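Local coordinates for protein GH3 beta-N-acetylglucosaminidase (Paenibacillaceae, PDB 6K5J) that hydrolyses beta-linked terminal N-acetylglucosamine residues as a glycoside hydrolase family 3 beta-N-acetylglucosaminidase, at residues I38-F49 against S73-D83. Numbering follows the deposited sequence.
Sequences ITEDHVGGIIYF and SDNVPLLISID. With NAG (2-acetamido-2-deoxy-beta-D-glucopyranose), chain B.
Four backbone hydrogen bonds pair the strands 45-47 and 79-81 in parallel: Leu79 N to Gly44 O, Ile46 N to Leu79 O, Ser81 N to Ile46 O and Tyr48 N to Ser81 O. Ile46 thus spends both its N and its O on the neighbouring strand, the N reaching Leu79 O at 2.8 Å, while Gly45 and Ile47 bond to Ala23 in the strand beyond.

Apolar side chains pack on the face carrying Ile46 and Ile80. Leu78 divides its branches: CD1 meets Ile38 CD1 at 3.8 Å and also touches Ile46 CG1, whereas CD2 turns to Val43 O. Farther along, Ile80 CG2 lies over one face of the Tyr48 ring, displaced toward its rim, in a CH-pi contact 3.9 Å from the centroid. With chi1 at -64°, CG1 of Ile80 lies beside the backbone N and CG2 takes the place anti to it, facing the ring. The connection between the strands, helix 56-72, packs on this same face, completing a beta-alpha-beta unit of the family's TIM-barrel domain; its Ser63 bonds the Tyr48 hydroxyl.

Polar contacts flank the strand pairing at either end. Just past helix 32-39, His42 ND1 donates to a lone pair of Asn75 OD1 (2.7 Å, 162°), within the ring plane, although ring and amide are turned 49° apart. Asn75 ND2 donates to Ser73 OG at 2.9 Å, so both ends of the amide are held, while that hydroxyl is itself hydrogen-bonded to Ile69 O in helix 56-72. Toward the sugar, a water bridges Tyr48 O to Asp83 N and OD2. Asp83 OD1 accepts from O4 of the bound N-acetylglucosamine at 2.6 Å, and the Phe49 ring edge approaches the sugar's O6, with CE2 3.4 Å away.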
ATOM      1  N   ILE A  38       6.159 -24.353   7.971  1.00 20.68           N
ATOM      2  CA  ILE A  38       7.334 -24.028   8.767  1.00 23.89           C
ATOM      3  C   ILE A  38       8.160 -25.275   9.050  1.00 25.66           C
ATOM      4  O   ILE A  38       9.373 -25.290   8.821  1.00 25.14           O
ATOM      5  CB  ILE A  38       6.921 -23.321  10.069  1.00 22.09           C
ATOM      6  CG1 ILE A  38       6.317 -21.947   9.774  1.00 23.07           C
ATOM      7  CG2 ILE A  38       8.127 -23.200  11.004  1.00 21.77           C
ATOM      8  CD1 ILE A  38       5.586 -21.344  10.978  1.00 21.28           C
ATOM      9  N   THR A  39       7.518 -26.341   9.550  1.00 24.50           N
ATOM     10  CA  THR A  39       8.275 -27.495  10.040  1.00 26.20           C
ATOM     11  C   THR A  39       8.630 -28.479   8.932  1.00 29.30           C
ATOM     12  O   THR A  39       9.688 -29.110   8.992  1.00 32.81           O
ATOM     13  CB  THR A  39       7.497 -28.223  11.137  1.00 27.80           C
ATOM     14  OG1 THR A  39       6.334 -28.842  10.576  1.00 29.92           O
ATOM     15  CG2 THR A  39       7.082 -27.250  12.237  1.00 25.83           C
ATOM     16  N   GLU A  40       7.783 -28.631   7.921  1.00 28.76           N
ATOM     17  CA  GLU A  40       8.060 -29.596   6.867  1.00 31.59           C
ATOM     18  C   GLU A  40       8.626 -28.961   5.610  1.00 29.55           C
ATOM     19  O   GLU A  40       9.503 -29.543   4.976  1.00 30.00           O
ATOM     20  CB  GLU A  40       6.792 -30.380   6.528  1.00 33.53           C
ATOM     21  CG  GLU A  40       6.253 -31.101   7.758  1.00 35.73           C
ATOM     22  CD  GLU A  40       5.013 -31.917   7.474  1.00 48.39           C
ATOM     23  OE1 GLU A  40       4.703 -32.140   6.282  1.00 48.48           O
ATOM     24  OE2 GLU A  40       4.350 -32.339   8.449  1.00 55.28           O
ATOM     25  N   ASP A  41       8.162 -27.774   5.237  1.00 28.32           N
ATOM     26  CA  ASP A  41       8.687 -27.122   4.050  1.00 26.11           C
ATOM     27  C   ASP A  41       9.750 -26.079   4.365  1.00 26.69           C
ATOM     28  O   ASP A  41      10.361 -25.548   3.437  1.00 24.85           O
ATOM     29  CB  ASP A  41       7.544 -26.491   3.255  1.00 26.45           C
ATOM     30  CG  ASP A  41       6.498 -27.523   2.838  1.00 35.51           C
ATOM     31  OD1 ASP A  41       6.894 -28.574   2.292  1.00 36.40           O
ATOM     32  OD2 ASP A  41       5.294 -27.283   3.060  1.00 34.06           O
ATOM     33  N   HIS A  42       9.984 -25.783   5.641  1.00 23.27           N
ATOM     34  CA  HIS A  42      11.093 -24.925   6.063  1.00 25.19           C
ATOM     35  C   HIS A  42      10.986 -23.520   5.467  1.00 24.78           C
ATOM     36  O   HIS A  42      11.998 -22.905   5.115  1.00 21.61           O
ATOM     37  CB  HIS A  42      12.450 -25.552   5.708  1.00 24.86           C
ATOM     38  CG  HIS A  42      12.574 -27.001   6.077  1.00 30.01           C
ATOM     39  ND1 HIS A  42      12.715 -27.429   7.381  1.00 27.91           N
ATOM     40  CD2 HIS A  42      12.587 -28.120   5.312  1.00 32.64           C
ATOM     41  CE1 HIS A  42      12.808 -28.748   7.403  1.00 32.67           C
ATOM     42  NE2 HIS A  42      12.737 -29.192   6.161  1.00 32.45           N
ATOM     43  N   VAL A  43       9.759 -22.998   5.347  1.00 21.73           N
ATOM     44  CA  VAL A  43       9.595 -21.691   4.715  1.00 20.49           C
ATOM     45  C   VAL A  43      10.383 -20.629   5.479  1.00 20.22           C
ATOM     46  O   VAL A  43      10.565 -20.699   6.701  1.00 21.53           O
ATOM     47  CB  VAL A  43       8.124 -21.252   4.591  1.00 21.86           C
ATOM     48  CG1 VAL A  43       7.375 -22.133   3.587  1.00 25.57           C
ATOM     49  CG2 VAL A  43       7.444 -21.220   5.978  1.00 20.43           C
ATOM     50  N   GLY A  44      10.843 -19.624   4.745  1.00 18.04           N
ATOM     51  CA  GLY A  44      11.661 -18.577   5.329  1.00 22.42           C
ATOM     52  C   GLY A  44      10.846 -17.429   5.881  1.00 19.60           C
ATOM     53  O   GLY A  44      11.327 -16.671   6.731  1.00 19.88           O
ATOM     54  N   GLY A  45       9.606 -17.293   5.420  1.00 19.71           N
ATOM     55  CA  GLY A  45       8.816 -16.127   5.773  1.00 19.77           C
ATOM     56  C   GLY A  45       7.326 -16.399   5.750  1.00 20.45           C
ATOM     57  O   GLY A  45       6.846 -17.333   5.100  1.00 19.20           O
ATOM     58  N   ILE A  46       6.602 -15.539   6.468  1.00 19.14           N
ATOM     59  CA  ILE A  46       5.145 -15.521   6.538  1.00 19.64           C
ATOM     60  C   ILE A  46       4.687 -14.115   6.183  1.00 20.36           C
ATOM     61  O   ILE A  46       5.294 -13.138   6.629  1.00 20.13           O
ATOM     62  CB  ILE A  46       4.640 -15.897   7.948  1.00 18.13           C
ATOM     63  CG1 ILE A  46       5.072 -17.311   8.331  1.00 18.14           C
ATOM     64  CG2 ILE A  46       3.106 -15.717   8.061  1.00 19.71           C
ATOM     65  CD1 ILE A  46       4.334 -18.407   7.548  1.00 23.43           C
ATOM     66  N   ILE A  47       3.630 -13.999   5.381  1.00 17.79           N
ATOM     67  CA  ILE A  47       2.979 -12.714   5.136  1.00 16.21           C
ATOM     68  C   ILE A  47       1.576 -12.754   5.736  1.00 18.16           C
ATOM     69  O   ILE A  47       0.833 -13.726   5.539  1.00 19.47           O
ATOM     70  CB  ILE A  47       2.933 -12.358   3.635  1.00 19.12           C
ATOM     71  CG1 ILE A  47       2.152 -11.046   3.434  1.00 19.30           C
ATOM     72  CG2 ILE A  47       2.344 -13.510   2.804  1.00 19.90           C
ATOM     73  CD1 ILE A  47       2.329 -10.400   2.071  1.00 21.49           C
ATOM     74  N   TYR A  48       1.218 -11.698   6.467  1.00 17.96           N
ATOM     75  CA  TYR A  48      -0.102 -11.542   7.069  1.00 17.38           C
ATOM     76  C   TYR A  48      -1.047 -10.786   6.132  1.00 18.32           C
ATOM     77  O   TYR A  48      -0.640  -9.845   5.439  1.00 18.10           O
ATOM     78  CB  TYR A  48      -0.018 -10.756   8.379  1.00 17.18           C
ATOM     79  CG  TYR A  48       0.585 -11.461   9.580  1.00 18.52           C
ATOM     80  CD1 TYR A  48       0.540 -12.848   9.713  1.00 19.03           C
ATOM     81  CD2 TYR A  48       1.166 -10.719  10.609  1.00 18.89           C
ATOM     82  CE1 TYR A  48       1.070 -13.480  10.844  1.00 21.06           C
ATOM     83  CE2 TYR A  48       1.697 -11.338  11.734  1.00 20.25           C
ATOM     84  CZ  TYR A  48       1.652 -12.718  11.840  1.00 20.22           C
ATOM     85  OH  TYR A  48       2.171 -13.329  12.957  1.00 21.01           O
ATOM     86  N   PHE A  49      -2.325 -11.170   6.168  1.00 16.28           N
ATOM     87  CA  PHE A  49      -3.423 -10.397   5.588  1.00 19.17           C
ATOM     88  C   PHE A  49      -4.479 -10.136   6.662  1.00 20.36           C
ATOM     89  O   PHE A  49      -4.320 -10.537   7.812  1.00 19.03           O
ATOM     90  CB  PHE A  49      -3.987 -11.112   4.353  1.00 19.10           C
ATOM     91  CG  PHE A  49      -3.026 -11.096   3.197  1.00 18.23           C
ATOM     92  CD1 PHE A  49      -2.027 -12.057   3.103  1.00 19.52           C
ATOM     93  CD2 PHE A  49      -3.058 -10.068   2.265  1.00 21.58           C
ATOM     94  CE1 PHE A  49      -1.101 -12.026   2.066  1.00 20.30           C
ATOM     95  CE2 PHE A  49      -2.134 -10.021   1.222  1.00 23.65           C
ATOM     96  CZ  PHE A  49      -1.156 -11.006   1.124  1.00 21.20           C
ATOM     97  N   SER A  73      11.240 -26.587  16.110  1.00 26.58           N
ATOM     98  CA  SER A  73      11.522 -27.542  15.045  1.00 26.18           C
ATOM     99  C   SER A  73      12.889 -27.318  14.407  1.00 29.51           C
ATOM    100  O   SER A  73      13.157 -27.864  13.330  1.00 29.50           O
ATOM    101  CB  SER A  73      10.422 -27.489  13.978  1.00 27.38           C
ATOM    102  OG  SER A  73      10.342 -26.198  13.379  1.00 29.34           O
ATOM    103  N   ASP A  74      13.749 -26.524  15.055  1.00 31.04           N
ATOM    104  CA  ASP A  74      15.118 -26.260  14.612  1.00 30.42           C
ATOM    105  C   ASP A  74      15.159 -25.660  13.213  1.00 30.69           C
ATOM    106  O   ASP A  74      16.009 -26.007  12.389  1.00 29.00           O
ATOM    107  CB  ASP A  74      15.977 -27.523  14.703  1.00 34.52           C
ATOM    108  CG  ASP A  74      16.180 -27.964  16.139  1.00 41.77           C
ATOM    109  OD1 ASP A  74      16.552 -27.104  16.974  1.00 49.18           O
ATOM    110  OD2 ASP A  74      15.930 -29.150  16.441  1.00 47.35           O
ATOM    111  N   ASN A  75      14.241 -24.741  12.945  1.00 26.69           N
ATOM    112  CA  ASN A  75      14.245 -23.990  11.703  1.00 27.10           C
ATOM    113  C   ASN A  75      14.709 -22.556  11.940  1.00 23.46           C
ATOM    114  O   ASN A  75      14.664 -22.034  13.054  1.00 26.14           O
ATOM    115  CB  ASN A  75      12.855 -24.012  11.059  1.00 24.59           C
ATOM    116  CG  ASN A  75      12.591 -25.308  10.323  1.00 26.07           C
ATOM    117  OD1 ASN A  75      13.182 -25.563   9.276  1.00 23.91           O
ATOM    118  ND2 ASN A  75      11.710 -26.137  10.873  1.00 27.07           N
ATOM    119  N   VAL A  76      15.172 -21.927  10.865  1.00 25.90           N
ATOM    120  CA  VAL A  76      15.659 -20.546  10.935  1.00 21.56           C
ATOM    121  C   VAL A  76      14.520 -19.636  11.383  1.00 23.64           C
ATOM    122  O   VAL A  76      13.357 -19.872  10.998  1.00 24.68           O
ATOM    123  CB  VAL A  76      16.214 -20.122   9.559  1.00 23.07           C
ATOM    124  CG1 VAL A  76      16.642 -18.680   9.543  1.00 22.62           C
ATOM    125  CG2 VAL A  76      17.383 -21.026   9.168  1.00 26.73           C
ATOM    126  N   PRO A  77      14.767 -18.618  12.221  1.00 22.64           N
ATOM    127  CA  PRO A  77      13.693 -17.675  12.573  1.00 22.64           C
ATOM    128  C   PRO A  77      13.078 -17.044  11.330  1.00 20.33           C
ATOM    129  O   PRO A  77      13.724 -16.917  10.289  1.00 19.22           O
ATOM    130  CB  PRO A  77      14.403 -16.622  13.433  1.00 26.43           C
ATOM    131  CG  PRO A  77      15.589 -17.336  13.998  1.00 29.85           C
ATOM    132  CD  PRO A  77      16.020 -18.323  12.939  1.00 26.58           C
ATOM    133  N   LEU A  78      11.812 -16.647  11.454  1.00 20.26           N
ATOM    134  CA  LEU A  78      11.015 -16.235  10.301  1.00 18.60           C
ATOM    135  C   LEU A  78      11.040 -14.729  10.075  1.00 19.39           C
ATOM    136  O   LEU A  78      10.989 -13.938  11.023  1.00 20.65           O
ATOM    137  CB  LEU A  78       9.560 -16.660  10.490  1.00 22.41           C
ATOM    138  CG  LEU A  78       9.262 -18.153  10.590  1.00 21.03           C
ATOM    139  CD1 LEU A  78       7.872 -18.338  11.171  1.00 19.84           C
ATOM    140  CD2 LEU A  78       9.359 -18.779   9.207  1.00 20.69           C
ATOM    141  N   LEU A  79      11.072 -14.337   8.803  1.00 19.44           N
ATOM    142  CA  LEU A  79      10.550 -13.029   8.431  1.00 19.86           C
ATOM    143  C   LEU A  79       9.024 -13.067   8.481  1.00 21.30           C
ATOM    144  O   LEU A  79       8.394 -14.027   8.035  1.00 18.12           O
ATOM    145  CB  LEU A  79      11.032 -12.631   7.030  1.00 19.74           C
ATOM    146  CG  LEU A  79      12.524 -12.287   6.921  1.00 21.37           C
ATOM    147  CD1 LEU A  79      12.975 -12.290   5.454  1.00 20.23           C
ATOM    148  CD2 LEU A  79      12.803 -10.936   7.586  1.00 20.10           C
ATOM    149  N   ILE A  80       8.425 -12.014   9.031  1.00 19.17           N
ATOM    150  CA  ILE A  80       6.978 -11.890   9.123  1.00 20.05           C
ATOM    151  C   ILE A  80       6.624 -10.521   8.555  1.00 19.55           C
ATOM    152  O   ILE A  80       7.001  -9.488   9.126  1.00 15.94           O
ATOM    153  CB  ILE A  80       6.472 -12.062  10.562  1.00 19.44           C
ATOM    154  CG1 ILE A  80       6.786 -13.487  11.054  1.00 21.52           C
ATOM    155  CG2 ILE A  80       4.970 -11.802  10.657  1.00 16.44           C
ATOM    156  CD1 ILE A  80       6.300 -13.803  12.466  1.00 20.51           C
ATOM    157  N   SER A  81       5.930 -10.511   7.420  1.00 17.80           N
ATOM    158  CA  SER A  81       5.677  -9.294   6.660  1.00 18.17           C
ATOM    159  C   SER A  81       4.177  -9.019   6.554  1.00 17.00           C
ATOM    160  O   SER A  81       3.346  -9.781   7.057  1.00 18.10           O
ATOM    161  CB  SER A  81       6.300  -9.379   5.267  1.00 16.79           C
ATOM    162  OG  SER A  81       6.412  -8.063   4.709  1.00 20.36           O
ATOM    163  N   ILE A  82       3.853  -7.936   5.860  1.00 19.46           N
ATOM    164  CA  ILE A  82       2.503  -7.379   5.821  1.00 19.07           C
ATOM    165  C   ILE A  82       2.508  -6.253   4.797  1.00 18.84           C
ATOM    166  O   ILE A  82       3.566  -5.704   4.480  1.00 18.21           O
ATOM    167  CB  ILE A  82       2.110  -6.868   7.246  1.00 16.86           C
ATOM    168  CG1 ILE A  82       0.625  -6.496   7.328  1.00 17.81           C
ATOM    169  CG2 ILE A  82       2.986  -5.662   7.665  1.00 14.63           C
ATOM    170  CD1 ILE A  82       0.164  -6.186   8.746  1.00 17.89           C
ATOM    171  N   ASP A  83       1.333  -5.921   4.248  1.00 19.30           N
ATOM    172  CA  ASP A  83       1.188  -4.727   3.397  1.00 17.53           C
ATOM    173  C   ASP A  83       0.586  -3.582   4.211  1.00 21.74           C
ATOM    174  O   ASP A  83      -0.574  -3.214   4.048  1.00 19.50           O
ATOM    175  CB  ASP A  83       0.303  -5.013   2.186  1.00 18.59           C
ATOM    176  CG  ASP A  83       0.858  -6.075   1.295  1.00 21.72           C
ATOM    177  OD1 ASP A  83       2.042  -5.955   0.903  1.00 20.99           O
ATOM    178  OD2 ASP A  83       0.101  -7.021   0.984  1.00 23.73           O
TER
HETATM  179  C1  NAG B 601       0.520  -7.501  -4.804  1.00 22.67           C
HETATM  180  C2  NAG B 601       0.806  -5.981  -4.691  1.00 21.34           C
HETATM  181  C3  NAG B 601       1.956  -5.699  -3.707  1.00 20.23           C
HETATM  182  C4  NAG B 601       1.766  -6.451  -2.397  1.00 19.76           C
HETATM  183  C5  NAG B 601       1.581  -7.929  -2.693  1.00 22.04           C
HETATM  184  C6  NAG B 601       1.381  -8.781  -1.460  1.00 21.53           C
HETATM  185  C7  NAG B 601       0.574  -4.336  -6.517  1.00 21.16           C
HETATM  186  C8  NAG B 601       1.061  -3.933  -7.883  1.00 18.32           C
HETATM  187  N2  NAG B 601       1.125  -5.441  -6.005  1.00 18.72           N
HETATM  188  O1  NAG B 601      -0.693  -7.662  -5.458  1.00 27.90           O
HETATM  189  O3  NAG B 601       2.040  -4.302  -3.446  1.00 18.61           O
HETATM  190  O4  NAG B 601       2.898  -6.268  -1.555  1.00 18.22           O
HETATM  191  O5  NAG B 601       0.408  -8.079  -3.497  1.00 20.51           O
HETATM  192  O6  NAG B 601       0.115  -8.536  -0.859  1.00 21.88           O
HETATM  193  O7  NAG B 601      -0.260  -3.676  -5.901  1.00 20.36           O
HETATM  194  O   HOH W   1      11.610 -29.323  10.639  1.00 35.64           O
HETATM  195  O   HOH W   2      12.840 -19.381   8.269  1.00 22.74           O
HETATM  196  O   HOH W   3      -0.695  -7.913   3.602  1.00 19.22           O